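Fe-regulated protein B (Neisseria meningitidis, PDB 4AIP) transports iron across the outer membrane as a TonB-dependent transporter with a plugged beta-barrel, possibly taking it up as a siderophore complex. Local coordinates at residues 64-69 with 500-505; 239-244 with 726-731; 368-373 with 378-383. One frame throughout, in Å; residues are numbered along the deposited sequence.

Contact 1 of 3, residues 64-69 with 500-505; sequences GSKIRT and SHNYAS
The flat amide of N502 turns its nitrogen end to K66. ND2 of N502 lies 3.9 Å from K66 NZ, whereas OD1 of N502 is 6.0 Å from the same NZ. The two side chains approach from opposite directions. This is a plug-to-barrel contact of the TonB-dependent receptor fold. Residues 64-69 belong to the plug and enter strand 67-73. Residues 500-505 lie on strand 495-506 of the barrel wall. S500 and N502 alternate with H501 and Y503 and point toward K66.

K66 spans the gap with its long chain. The chain is extended through its first three torsions and bends at the last, chi4 63°, where NZ leaves CE. In N502, chi2 of -16° folds OD1 back near CA and leaves ND2 nearest to K66. ND2 and NZ are both donors and form no bond to each other. They share an acceptor instead: both donate to the carbonyl oxygen of A153. This shared plug carbonyl probably lets the two donors lie close in a buried place. NZ also donates to K151 O, and E538 of the next barrel strand is a long, weak ionic partner that probably adds some stabilisation.

The contact is small, with 79 Å² buried over both sides. No hydrogen bond runs directly between the two segments. The polar link passes through A153, and the rest is van der Waals contact along the end of the lysine chain. CE of K66 is 4.0 Å from N502 ND2, and it comes nearer still to the serine hydroxyl, with K66 CE 3.7 Å from S500 OG.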
ATOM      1  N   GLY B  64     -21.893  -0.087 -42.465  1.00 34.06           N
ATOM      2  CA  GLY B  64     -22.975   0.390 -41.651  1.00 34.00           C
ATOM      3  C   GLY B  64     -22.499   0.583 -40.220  1.00 33.31           C
ATOM      4  O   GLY B  64     -21.779   1.535 -39.890  1.00 33.11           O
ATOM      5  N   SER B  65     -22.843  -0.391 -39.400  1.00 31.37           N
ATOM      6  CA  SER B  65     -22.661  -0.291 -37.977  1.00 30.10           C
ATOM      7  C   SER B  65     -21.840  -1.470 -37.409  1.00 30.67           C
ATOM      8  O   SER B  65     -21.680  -1.624 -36.170  1.00 31.02           O
ATOM      9  CB  SER B  65     -24.056  -0.256 -37.332  1.00 28.30           C
ATOM     10  OG  SER B  65     -23.966  -0.134 -35.959  1.00 24.59           O
ATOM     11  N   LYS B  66     -21.317  -2.297 -38.304  1.00 28.68           N
ATOM     12  CA  LYS B  66     -20.592  -3.468 -37.881  1.00 27.91           C
ATOM     13  C   LYS B  66     -19.129  -3.233 -37.367  1.00 28.20           C
ATOM     14  O   LYS B  66     -18.607  -4.020 -36.580  1.00 28.07           O
ATOM     15  CB  LYS B  66     -20.674  -4.484 -38.986  1.00 26.10           C
ATOM     16  CG  LYS B  66     -19.685  -5.577 -38.954  1.00 23.58           C
ATOM     17  CD  LYS B  66     -19.647  -6.219 -40.321  1.00 22.25           C
ATOM     18  CE  LYS B  66     -18.640  -7.380 -40.412  1.00 21.00           C
ATOM     19  NZ  LYS B  66     -18.996  -8.498 -39.499  1.00 20.03           N
ATOM     20  N   ILE B  67     -18.516  -2.144 -37.803  1.00 27.93           N
ATOM     21  CA  ILE B  67     -17.215  -1.743 -37.321  1.00 27.94           C
ATOM     22  C   ILE B  67     -17.403  -0.314 -36.928  1.00 28.76           C
ATOM     23  O   ILE B  67     -17.766   0.524 -37.759  1.00 29.21           O
ATOM     24  CB  ILE B  67     -16.098  -1.891 -38.423  1.00 26.33           C
ATOM     25  CG1 ILE B  67     -15.841  -3.373 -38.695  1.00 24.12           C
ATOM     26  CG2 ILE B  67     -14.800  -1.282 -37.977  1.00 23.48           C
ATOM     27  CD1 ILE B  67     -15.065  -3.635 -39.999  1.00 24.73           C
ATOM     28  N   ARG B  68     -17.204  -0.061 -35.643  1.00 28.82           N
ATOM     29  CA  ARG B  68     -17.286   1.286 -35.132  1.00 27.69           C
ATOM     30  C   ARG B  68     -15.930   1.601 -34.526  1.00 28.68           C
ATOM     31  O   ARG B  68     -15.529   1.046 -33.480  1.00 30.08           O
ATOM     32  CB  ARG B  68     -18.446   1.455 -34.175  1.00 25.75           C
ATOM     33  CG  ARG B  68     -19.388   2.607 -34.560  1.00 24.76           C
ATOM     34  CD  ARG B  68     -20.788   2.246 -34.077  1.00 24.22           C
ATOM     35  NE  ARG B  68     -21.693   3.411 -34.092  1.00 25.05           N
ATOM     36  CZ  ARG B  68     -23.030   3.326 -33.957  1.00 25.32           C
ATOM     37  NH1 ARG B  68     -23.625   2.130 -33.831  1.00 24.03           N
ATOM     38  NH2 ARG B  68     -23.787   4.433 -34.010  1.00 26.36           N
ATOM     39  N   THR B  69     -15.200   2.435 -35.260  1.00 27.88           N
ATOM     40  CA  THR B  69     -13.857   2.815 -34.910  1.00 27.66           C
ATOM     41  C   THR B  69     -13.960   4.038 -34.029  1.00 28.31           C
ATOM     42  O   THR B  69     -14.692   4.948 -34.337  1.00 28.37           O
ATOM     43  CB  THR B  69     -12.977   3.082 -36.195  1.00 26.19           C
ATOM     44  OG1 THR B  69     -12.806   1.852 -36.924  1.00 23.91           O
ATOM     45  CG2 THR B  69     -11.592   3.640 -35.827  1.00 23.50           C
ATOM     46  N   SER B 500     -21.094  -8.377 -46.365  1.00 27.64           N
ATOM     47  CA  SER B 500     -19.967  -9.222 -46.062  1.00 27.03           C
ATOM     48  C   SER B 500     -20.463 -10.637 -45.744  1.00 27.57           C
ATOM     49  O   SER B 500     -21.635 -10.852 -45.392  1.00 28.13           O
ATOM     50  CB  SER B 500     -19.086  -8.629 -44.936  1.00 24.54           C
ATOM     51  OG  SER B 500     -19.804  -8.588 -43.711  1.00 22.57           O
ATOM     52  N   HIS B 501     -19.579 -11.602 -45.912  1.00 27.32           N
ATOM     53  CA  HIS B 501     -19.902 -12.996 -45.682  1.00 27.03           C
ATOM     54  C   HIS B 501     -18.637 -13.613 -45.137  1.00 27.65           C
ATOM     55  O   HIS B 501     -17.695 -13.897 -45.859  1.00 27.84           O
ATOM     56  CB  HIS B 501     -20.405 -13.667 -46.981  1.00 25.84           C
ATOM     57  CG  HIS B 501     -20.933 -15.056 -46.784  1.00 22.80           C
ATOM     58  ND1 HIS B 501     -21.994 -15.350 -45.948  1.00 22.45           N
ATOM     59  CD2 HIS B 501     -20.544 -16.233 -47.321  1.00 21.04           C
ATOM     60  CE1 HIS B 501     -22.211 -16.656 -45.959  1.00 20.69           C
ATOM     61  NE2 HIS B 501     -21.353 -17.211 -46.792  1.00 21.98           N
ATOM     62  N   ASN B 502     -18.600 -13.732 -43.817  1.00 28.01           N
ATOM     63  CA  ASN B 502     -17.368 -13.974 -43.114  1.00 27.34           C
ATOM     64  C   ASN B 502     -17.495 -15.232 -42.333  1.00 27.96           C
ATOM     65  O   ASN B 502     -18.465 -15.425 -41.608  1.00 28.64           O
ATOM     66  CB  ASN B 502     -17.076 -12.847 -42.126  1.00 25.20           C
ATOM     67  CG  ASN B 502     -16.706 -11.528 -42.791  1.00 22.05           C
ATOM     68  OD1 ASN B 502     -16.381 -11.474 -43.976  1.00 20.68           O
ATOM     69  ND2 ASN B 502     -16.700 -10.456 -42.003  1.00 19.04           N
ATOM     70  N   TYR B 503     -16.492 -16.068 -42.476  1.00 27.60           N
ATOM     71  CA  TYR B 503     -16.324 -17.263 -41.685  1.00 27.47           C
ATOM     72  C   TYR B 503     -15.212 -17.063 -40.691  1.00 28.23           C
ATOM     73  O   TYR B 503     -14.180 -16.430 -40.994  1.00 28.28           O
ATOM     74  CB  TYR B 503     -15.917 -18.433 -42.584  1.00 25.56           C
ATOM     75  CG  TYR B 503     -17.040 -19.012 -43.366  1.00 22.50           C
ATOM     76  CD1 TYR B 503     -17.399 -18.491 -44.615  1.00 21.92           C
ATOM     77  CD2 TYR B 503     -17.740 -20.101 -42.861  1.00 20.81           C
ATOM     78  CE1 TYR B 503     -18.466 -19.042 -45.353  1.00 20.59           C
ATOM     79  CE2 TYR B 503     -18.767 -20.684 -43.572  1.00 20.85           C
ATOM     80  CZ  TYR B 503     -19.136 -20.156 -44.818  1.00 22.18           C
ATOM     81  OH  TYR B 503     -20.216 -20.741 -45.490  1.00 23.24           O
ATOM     82  N   ALA B 504     -15.417 -17.621 -39.510  1.00 28.58           N
ATOM     83  CA  ALA B 504     -14.414 -17.600 -38.483  1.00 28.94           C
ATOM     84  C   ALA B 504     -14.593 -18.762 -37.528  1.00 29.05           C
ATOM     85  O   ALA B 504     -15.692 -19.363 -37.430  1.00 29.32           O
ATOM     86  CB  ALA B 504     -14.438 -16.279 -37.737  1.00 29.28           C
ATOM     87  N   SER B 505     -13.516 -19.086 -36.820  1.00 27.57           N
ATOM     88  CA  SER B 505     -13.580 -20.189 -35.910  1.00 27.18           C
ATOM     89  C   SER B 505     -13.035 -19.834 -34.539  1.00 27.05           C
ATOM     90  O   SER B 505     -12.256 -18.920 -34.398  1.00 27.29           O
ATOM     91  CB  SER B 505     -12.847 -21.399 -36.512  1.00 24.78           C
ATOM     92  OG  SER B 505     -11.476 -21.106 -36.623  1.00 22.35           O
TER

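Contact 2 of 3, residues 239-244 with 726-731; sequences KTVPYS and TLPGVG
The carbonyl oxygen of V241, the residue that touches L727 and P728, accepts a bond from S244 OG at 2.7 Å. The donor is tilted 20° from the carbonyl plane. S244 OG is gripped twice, since it also accepts from Y226 N. This side-chain bond spans the ends of a type II beta turn, V241 to S244; S244 N bonds instead to D225 OD1. The turn lies in the loop between barrel strands 212-223 and 246-259. Residues 726-731 lie in the loop before the last strand, 733-741, within a predicted TonB C-terminal box. The up-and-down strand order of the barrel makes both loops probably extracellular.

The contact itself is apolar. V241 forks its two methyls over the other loop. With chi1 at -179°, CG1 stands anti to the backbone N and CG2 anti to the carbonyl carbon, and each methyl finds a different partner. CG2 of V241 meets the CD-CG rim of the P728 ring, 3.9 Å from P728 CD. T286 touches both V241 and L727.

Y226 binds both loops. It pairs by backbone with V241, and its OH bonds to P728 O. S244 O takes a bond from N101 ND2, so the turn is also fastened to the plug. On L727 one branch makes the touch: CD2 comes within 3.8 Å of V241 CG1, while L727 CD1 stays 5.7 Å from that methyl.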
ATOM      1  N   LYS B 239     -30.232   0.461   1.733  1.00 44.51           N
ATOM      2  CA  LYS B 239     -30.387   0.689   0.312  1.00 43.98           C
ATOM      3  C   LYS B 239     -29.149   0.296  -0.523  1.00 42.34           C
ATOM      4  O   LYS B 239     -29.138   0.442  -1.749  1.00 41.61           O
ATOM      5  CB  LYS B 239     -30.692   2.152   0.074  1.00 44.73           C
ATOM      6  CG  LYS B 239     -31.901   2.649   0.772  1.00 48.46           C
ATOM      7  CD  LYS B 239     -32.043   4.125   0.531  1.00 54.25           C
ATOM      8  CE  LYS B 239     -33.438   4.620   0.881  1.00 57.76           C
ATOM      9  NZ  LYS B 239     -33.817   4.319   2.293  1.00 60.64           N
ATOM     10  N   THR B 240     -28.104  -0.177   0.131  1.00 40.00           N
ATOM     11  CA  THR B 240     -26.887  -0.477  -0.582  1.00 38.29           C
ATOM     12  C   THR B 240     -26.818  -1.953  -0.936  1.00 36.26           C
ATOM     13  O   THR B 240     -27.392  -2.792  -0.272  1.00 35.17           O
ATOM     14  CB  THR B 240     -25.608   0.019   0.152  1.00 38.36           C
ATOM     15  OG1 THR B 240     -25.448  -0.655   1.399  1.00 38.53           O
ATOM     16  CG2 THR B 240     -25.635   1.511   0.358  1.00 38.88           C
ATOM     17  N   VAL B 241     -26.139  -2.240  -2.033  1.00 35.13           N
ATOM     18  CA  VAL B 241     -25.869  -3.617  -2.479  1.00 33.89           C
ATOM     19  C   VAL B 241     -24.658  -4.161  -1.753  1.00 32.80           C
ATOM     20  O   VAL B 241     -23.547  -3.698  -1.966  1.00 32.20           O
ATOM     21  CB  VAL B 241     -25.681  -3.658  -4.023  1.00 33.63           C
ATOM     22  CG1 VAL B 241     -25.436  -5.020  -4.481  1.00 31.22           C
ATOM     23  CG2 VAL B 241     -26.918  -3.126  -4.689  1.00 33.43           C
ATOM     24  N   PRO B 242     -24.878  -5.134  -0.872  1.00 32.77           N
ATOM     25  CA  PRO B 242     -23.768  -5.696  -0.114  1.00 32.90           C
ATOM     26  C   PRO B 242     -22.626  -6.237  -0.998  1.00 32.31           C
ATOM     27  O   PRO B 242     -22.873  -6.884  -2.009  1.00 31.00           O
ATOM     28  CB  PRO B 242     -24.430  -6.803   0.713  1.00 32.86           C
ATOM     29  CG  PRO B 242     -25.823  -6.388   0.817  1.00 32.20           C
ATOM     30  CD  PRO B 242     -26.153  -5.760  -0.492  1.00 32.51           C
ATOM     31  N   TYR B 243     -21.409  -5.873  -0.600  1.00 31.82           N
ATOM     32  CA  TYR B 243     -20.129  -6.359  -1.142  1.00 31.71           C
ATOM     33  C   TYR B 243     -19.869  -5.987  -2.575  1.00 30.49           C
ATOM     34  O   TYR B 243     -19.343  -6.752  -3.358  1.00 30.60           O
ATOM     35  CB  TYR B 243     -19.953  -7.856  -0.922  1.00 31.87           C
ATOM     36  CG  TYR B 243     -20.104  -8.241   0.505  1.00 34.42           C
ATOM     37  CD1 TYR B 243     -19.058  -8.039   1.427  1.00 35.69           C
ATOM     38  CD2 TYR B 243     -21.297  -8.793   0.961  1.00 36.09           C
ATOM     39  CE1 TYR B 243     -19.197  -8.410   2.752  1.00 34.19           C
ATOM     40  CE2 TYR B 243     -21.441  -9.156   2.306  1.00 36.28           C
ATOM     41  CZ  TYR B 243     -20.392  -8.968   3.182  1.00 34.91           C
ATOM     42  OH  TYR B 243     -20.572  -9.337   4.477  1.00 39.07           O
ATOM     43  N   SER B 244     -20.241  -4.778  -2.891  1.00 30.17           N
ATOM     44  CA  SER B 244     -20.125  -4.243  -4.217  1.00 29.60           C
ATOM     45  C   SER B 244     -19.086  -3.131  -4.196  1.00 29.27           C
ATOM     46  O   SER B 244     -18.798  -2.542  -5.217  1.00 29.34           O
ATOM     47  CB  SER B 244     -21.486  -3.715  -4.675  1.00 29.32           C
ATOM     48  OG  SER B 244     -21.959  -2.671  -3.847  1.00 27.30           O
ATOM     49  N   THR B 726     -30.688 -10.493  -9.501  1.00 26.54           N
ATOM     50  CA  THR B 726     -29.309 -10.575  -9.062  1.00 23.62           C
ATOM     51  C   THR B 726     -28.681  -9.268  -8.577  1.00 23.84           C
ATOM     52  O   THR B 726     -28.461  -9.125  -7.394  1.00 23.28           O
ATOM     53  CB  THR B 726     -28.394 -11.168 -10.128  1.00 21.99           C
ATOM     54  OG1 THR B 726     -28.203 -10.213 -11.182  1.00 18.91           O
ATOM     55  CG2 THR B 726     -28.952 -12.439 -10.628  1.00 21.34           C
ATOM     56  N   LEU B 727     -28.330  -8.358  -9.490  1.00 22.83           N
ATOM     57  CA  LEU B 727     -27.661  -7.129  -9.091  1.00 21.65           C
ATOM     58  C   LEU B 727     -28.206  -5.929  -9.832  1.00 20.44           C
ATOM     59  O   LEU B 727     -28.060  -5.828 -11.038  1.00 20.81           O
ATOM     60  CB  LEU B 727     -26.123  -7.216  -9.279  1.00 21.53           C
ATOM     61  CG  LEU B 727     -25.330  -8.206  -8.436  1.00 21.23           C
ATOM     62  CD1 LEU B 727     -23.910  -8.229  -8.906  1.00 23.26           C
ATOM     63  CD2 LEU B 727     -25.381  -7.829  -7.007  1.00 21.00           C
ATOM     64  N   PRO B 728     -28.809  -4.992  -9.099  1.00 20.20           N
ATOM     65  CA  PRO B 728     -29.502  -3.899  -9.779  1.00 20.15           C
ATOM     66  C   PRO B 728     -28.544  -2.873 -10.342  1.00 20.38           C
ATOM     67  O   PRO B 728     -27.374  -2.855 -10.001  1.00 20.55           O
ATOM     68  CB  PRO B 728     -30.381  -3.276  -8.666  1.00 20.17           C
ATOM     69  CG  PRO B 728     -29.759  -3.664  -7.394  1.00 19.93           C
ATOM     70  CD  PRO B 728     -28.876  -4.890  -7.628  1.00 18.96           C
ATOM     71  N   GLY B 729     -29.057  -2.017 -11.221  1.00 20.48           N
ATOM     72  CA  GLY B 729     -28.305  -0.835 -11.699  1.00 17.47           C
ATOM     73  C   GLY B 729     -28.014   0.143 -10.566  1.00 18.05           C
ATOM     74  O   GLY B 729     -28.662   0.113  -9.493  1.00 17.30           O
ATOM     75  N   VAL B 730     -27.044   1.025 -10.790  1.00 16.89           N
ATOM     76  CA  VAL B 730     -26.697   1.923  -9.747  1.00 15.74           C
ATOM     77  C   VAL B 730     -27.842   2.869  -9.667  1.00 17.41           C
ATOM     78  O   VAL B 730     -28.376   3.334 -10.688  1.00 19.48           O
ATOM     79  CB  VAL B 730     -25.328   2.656  -9.964  1.00 17.97           C
ATOM     80  CG1 VAL B 730     -25.031   3.631  -8.796  1.00 11.13           C
ATOM     81  CG2 VAL B 730     -24.110   1.617 -10.108  1.00 12.16           C
ATOM     82  N   GLY B 731     -28.285   3.142  -8.451  1.00 16.70           N
ATOM     83  CA  GLY B 731     -29.232   4.196  -8.301  1.00 14.48           C
ATOM     84  C   GLY B 731     -28.592   5.499  -8.682  1.00 16.20           C
ATOM     85  O   GLY B 731     -27.505   5.556  -9.240  1.00 17.82           O
TER

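Contact 3 of 3, residues 368-373 with 378-383; sequences FDSRLA and LKYGIN
F368 and Y380 face each other as a hydrogen-bonded antiparallel pair, and S370 and L378 form the next. In both pairs the backbone N-H and C=O groups are satisfied across the strands. F368 N gives to Y380 O at 2.8 Å, and Y380 N returns a bond to F368 O at 3.0 Å. S370 N meets L378 O almost straight, at 2.7 Å, and L378 N gives to S370 O at 2.6 Å. Between them, D369 and K379 are a non-hydrogen-bonded pair. Their backbones bond outward, D369 to E324 and K325, K379 to E447.

The side chains of D369 and K379 run side by side and close a salt bridge. K379 bends at its last two torsions to bring NZ back to the carboxylate. K379 NZ is 2.9 Å from D369 OD1, on its syn side and 34° out of the carboxylate plane. The bond to OD2 is weak.

F368, S370, L378 and Y380 lie on the other face. The F368 and Y380 rings are near parallel, at 11°, but slid apart so that they barely overlap. One face of the Y380 ring is met instead by F368 CB, a CH-pi contact 3.8 Å from the ring centroid.

Strands 355-371 and 376-390 thus form a tight antiparallel hairpin, the repeating element of the TonB-dependent transporter barrel.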
ATOM      1  N   PHE B 368       1.506  -7.633 -42.051  1.00 14.73           N
ATOM      2  CA  PHE B 368       2.209  -6.946 -43.107  1.00 15.51           C
ATOM      3  C   PHE B 368       1.213  -6.484 -44.080  1.00 15.61           C
ATOM      4  O   PHE B 368       0.310  -7.207 -44.434  1.00 16.23           O
ATOM      5  CB  PHE B 368       3.173  -7.897 -43.885  1.00 17.25           C
ATOM      6  CG  PHE B 368       4.133  -8.711 -43.010  1.00 19.77           C
ATOM      7  CD1 PHE B 368       3.667  -9.803 -42.276  1.00 20.43           C
ATOM      8  CD2 PHE B 368       5.498  -8.394 -42.943  1.00 21.00           C
ATOM      9  CE1 PHE B 368       4.515 -10.562 -41.506  1.00 20.30           C
ATOM     10  CE2 PHE B 368       6.359  -9.154 -42.126  1.00 20.34           C
ATOM     11  CZ  PHE B 368       5.866 -10.247 -41.431  1.00 20.34           C
ATOM     12  N   ASP B 369       1.426  -5.292 -44.583  1.00 16.85           N
ATOM     13  CA  ASP B 369       0.633  -4.762 -45.675  1.00 18.40           C
ATOM     14  C   ASP B 369       1.565  -4.550 -46.882  1.00 19.42           C
ATOM     15  O   ASP B 369       2.548  -3.848 -46.811  1.00 18.04           O
ATOM     16  CB  ASP B 369      -0.022  -3.408 -45.287  1.00 19.16           C
ATOM     17  CG  ASP B 369      -1.104  -3.533 -44.170  1.00 20.73           C
ATOM     18  OD1 ASP B 369      -1.456  -4.662 -43.745  1.00 21.15           O
ATOM     19  OD2 ASP B 369      -1.599  -2.479 -43.697  1.00 20.05           O
ATOM     20  N   SER B 370       1.214  -5.153 -48.001  1.00 21.58           N
ATOM     21  CA  SER B 370       1.958  -5.002 -49.226  1.00 22.87           C
ATOM     22  C   SER B 370       1.072  -4.484 -50.285  1.00 24.01           C
ATOM     23  O   SER B 370      -0.009  -5.029 -50.575  1.00 22.11           O
ATOM     24  CB  SER B 370       2.465  -6.336 -49.743  1.00 22.56           C
ATOM     25  OG  SER B 370       3.857  -6.300 -49.820  1.00 24.64           O
ATOM     26  N   ARG B 371       1.573  -3.475 -50.944  1.00 25.70           N
ATOM     27  CA  ARG B 371       0.857  -2.854 -52.001  1.00 28.22           C
ATOM     28  C   ARG B 371       1.126  -3.467 -53.374  1.00 32.37           C
ATOM     29  O   ARG B 371       2.166  -3.200 -53.951  1.00 31.83           O
ATOM     30  CB  ARG B 371       1.363  -1.460 -52.042  1.00 26.10           C
ATOM     31  CG  ARG B 371       0.833  -0.735 -53.191  1.00 23.54           C
ATOM     32  CD  ARG B 371       0.490   0.522 -52.602  1.00 22.69           C
ATOM     33  NE  ARG B 371      -0.591   0.326 -51.635  1.00 23.17           N
ATOM     34  CZ  ARG B 371      -1.571   1.211 -51.529  1.00 24.41           C
ATOM     35  NH1 ARG B 371      -1.505   2.260 -52.360  1.00 24.86           N
ATOM     36  NH2 ARG B 371      -2.595   1.075 -50.652  1.00 21.82           N
ATOM     37  N   LEU B 372       0.180  -4.226 -53.919  1.00 39.25           N
ATOM     38  CA  LEU B 372       0.375  -4.832 -55.237  1.00 44.62           C
ATOM     39  C   LEU B 372       0.160  -3.915 -56.456  1.00 47.11           C
ATOM     40  O   LEU B 372       0.480  -4.316 -57.564  1.00 48.57           O
ATOM     41  CB  LEU B 372      -0.463  -6.094 -55.356  1.00 45.06           C
ATOM     42  CG  LEU B 372       0.183  -7.294 -54.694  1.00 46.16           C
ATOM     43  CD1 LEU B 372       0.497  -7.063 -53.248  1.00 46.95           C
ATOM     44  CD2 LEU B 372      -0.770  -8.447 -54.841  1.00 45.59           C
ATOM     45  N   ALA B 373      -0.350  -2.695 -56.227  1.00 49.14           N
ATOM     46  CA  ALA B 373      -0.807  -1.753 -57.258  1.00 50.22           C
ATOM     47  C   ALA B 373      -1.457  -0.604 -56.520  1.00 51.50           C
ATOM     48  O   ALA B 373      -1.924  -0.789 -55.393  1.00 51.87           O
ATOM     49  CB  ALA B 373      -1.818  -2.407 -58.164  1.00 50.20           C
ATOM     50  N   LEU B 378      -2.479  -5.867 -50.128  1.00 21.97           N
ATOM     51  CA  LEU B 378      -2.463  -7.258 -49.683  1.00 18.52           C
ATOM     52  C   LEU B 378      -2.029  -7.243 -48.262  1.00 16.40           C
ATOM     53  O   LEU B 378      -0.977  -6.720 -47.957  1.00 17.07           O
ATOM     54  CB  LEU B 378      -1.502  -8.084 -50.539  1.00 17.32           C
ATOM     55  CG  LEU B 378      -1.521  -9.579 -50.241  1.00 21.09           C
ATOM     56  CD1 LEU B 378      -2.771 -10.257 -50.795  1.00 20.51           C
ATOM     57  CD2 LEU B 378      -0.229 -10.302 -50.763  1.00 17.44           C
ATOM     58  N   LYS B 379      -2.845  -7.769 -47.382  1.00 14.55           N
ATOM     59  CA  LYS B 379      -2.471  -7.885 -45.971  1.00 13.81           C
ATOM     60  C   LYS B 379      -2.215  -9.356 -45.789  1.00 13.63           C
ATOM     61  O   LYS B 379      -2.900 -10.164 -46.413  1.00 13.45           O
ATOM     62  CB  LYS B 379      -3.614  -7.529 -45.036  1.00 12.45           C
ATOM     63  CG  LYS B 379      -4.173  -6.166 -45.206  1.00 14.93           C
ATOM     64  CD  LYS B 379      -5.342  -5.902 -44.242  1.00 22.19           C
ATOM     65  CE  LYS B 379      -4.861  -5.303 -42.935  1.00 28.90           C
ATOM     66  NZ  LYS B 379      -4.227  -3.983 -43.218  1.00 42.78           N
ATOM     67  N   TYR B 380      -1.247  -9.704 -44.937  1.00 11.45           N
ATOM     68  CA  TYR B 380      -1.002 -11.087 -44.624  1.00 11.08           C
ATOM     69  C   TYR B 380      -0.255 -11.063 -43.314  1.00  9.78           C
ATOM     70  O   TYR B 380       0.385 -10.071 -43.001  1.00  9.97           O
ATOM     71  CB  TYR B 380      -0.193 -11.808 -45.746  1.00 12.27           C
ATOM     72  CG  TYR B 380       1.090 -11.128 -46.133  1.00 14.04           C
ATOM     73  CD1 TYR B 380       2.285 -11.414 -45.479  1.00 15.83           C
ATOM     74  CD2 TYR B 380       1.116 -10.194 -47.178  1.00 16.23           C
ATOM     75  CE1 TYR B 380       3.508 -10.757 -45.843  1.00 16.44           C
ATOM     76  CE2 TYR B 380       2.331  -9.558 -47.587  1.00 23.46           C
ATOM     77  CZ  TYR B 380       3.511  -9.837 -46.906  1.00 23.83           C
ATOM     78  OH  TYR B 380       4.668  -9.187 -47.288  1.00 40.30           O
ATOM     79  N   GLY B 381      -0.323 -12.159 -42.560  1.00  7.47           N
ATOM     80  CA  GLY B 381       0.363 -12.214 -41.329  1.00  6.00           C
ATOM     81  C   GLY B 381       0.072 -13.478 -40.583  1.00  6.39           C
ATOM     82  O   GLY B 381      -0.487 -14.470 -41.135  1.00  6.14           O
ATOM     83  N   ILE B 382       0.447 -13.478 -39.309  1.00  6.88           N
ATOM     84  CA  ILE B 382       0.336 -14.716 -38.526  1.00  7.78           C
ATOM     85  C   ILE B 382      -0.038 -14.290 -37.104  1.00  9.34           C
ATOM     86  O   ILE B 382       0.378 -13.218 -36.657  1.00 10.25           O
ATOM     87  CB  ILE B 382       1.669 -15.496 -38.617  1.00  8.48           C
ATOM     88  CG1 ILE B 382       1.767 -16.579 -37.560  1.00 10.31           C
ATOM     89  CG2 ILE B 382       2.892 -14.546 -38.481  1.00  8.03           C
ATOM     90  CD1 ILE B 382       2.655 -16.106 -36.410  1.00 12.67           C
ATOM     91  N   ASN B 383      -0.830 -15.102 -36.403  1.00 10.70           N
ATOM     92  CA  ASN B 383      -1.157 -14.878 -35.003  1.00  9.93           C
ATOM     93  C   ASN B 383      -0.713 -16.075 -34.194  1.00 11.16           C
ATOM     94  O   ASN B 383      -0.891 -17.229 -34.656  1.00 13.11           O
ATOM     95  CB  ASN B 383      -2.675 -14.759 -34.819  1.00 11.45           C
ATOM     96  CG  ASN B 383      -3.305 -13.653 -35.722  1.00 12.20           C
ATOM     97  OD1 ASN B 383      -4.036 -13.953 -36.651  1.00 14.54           O
ATOM     98  ND2 ASN B 383      -3.002 -12.401 -35.444  1.00 19.37           N
TER

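How the contacts relate
From the N terminus, the chain first gives the plug residues 64-69. It then completes the plug and passes through the first barrel strands to the loop at 239-244. Later it makes the hairpin of contact 3, which closes a loop of only four residues. Next comes 500-505, which closes contact 1, and finally 726-731, which closes contact 2 just before the last strand. Contacts 1 and 2 cross along the chain, and contact 3 nests inside both. Contact 1 ties plug to wall, contact 2 ties two loops across the barrel's closing seam, and contact 3 joins neighbouring strands. Centres of contacts 1 and 3 lie about 19 Å apart, whereas contact 2 is on the opposite side of the chain's centre.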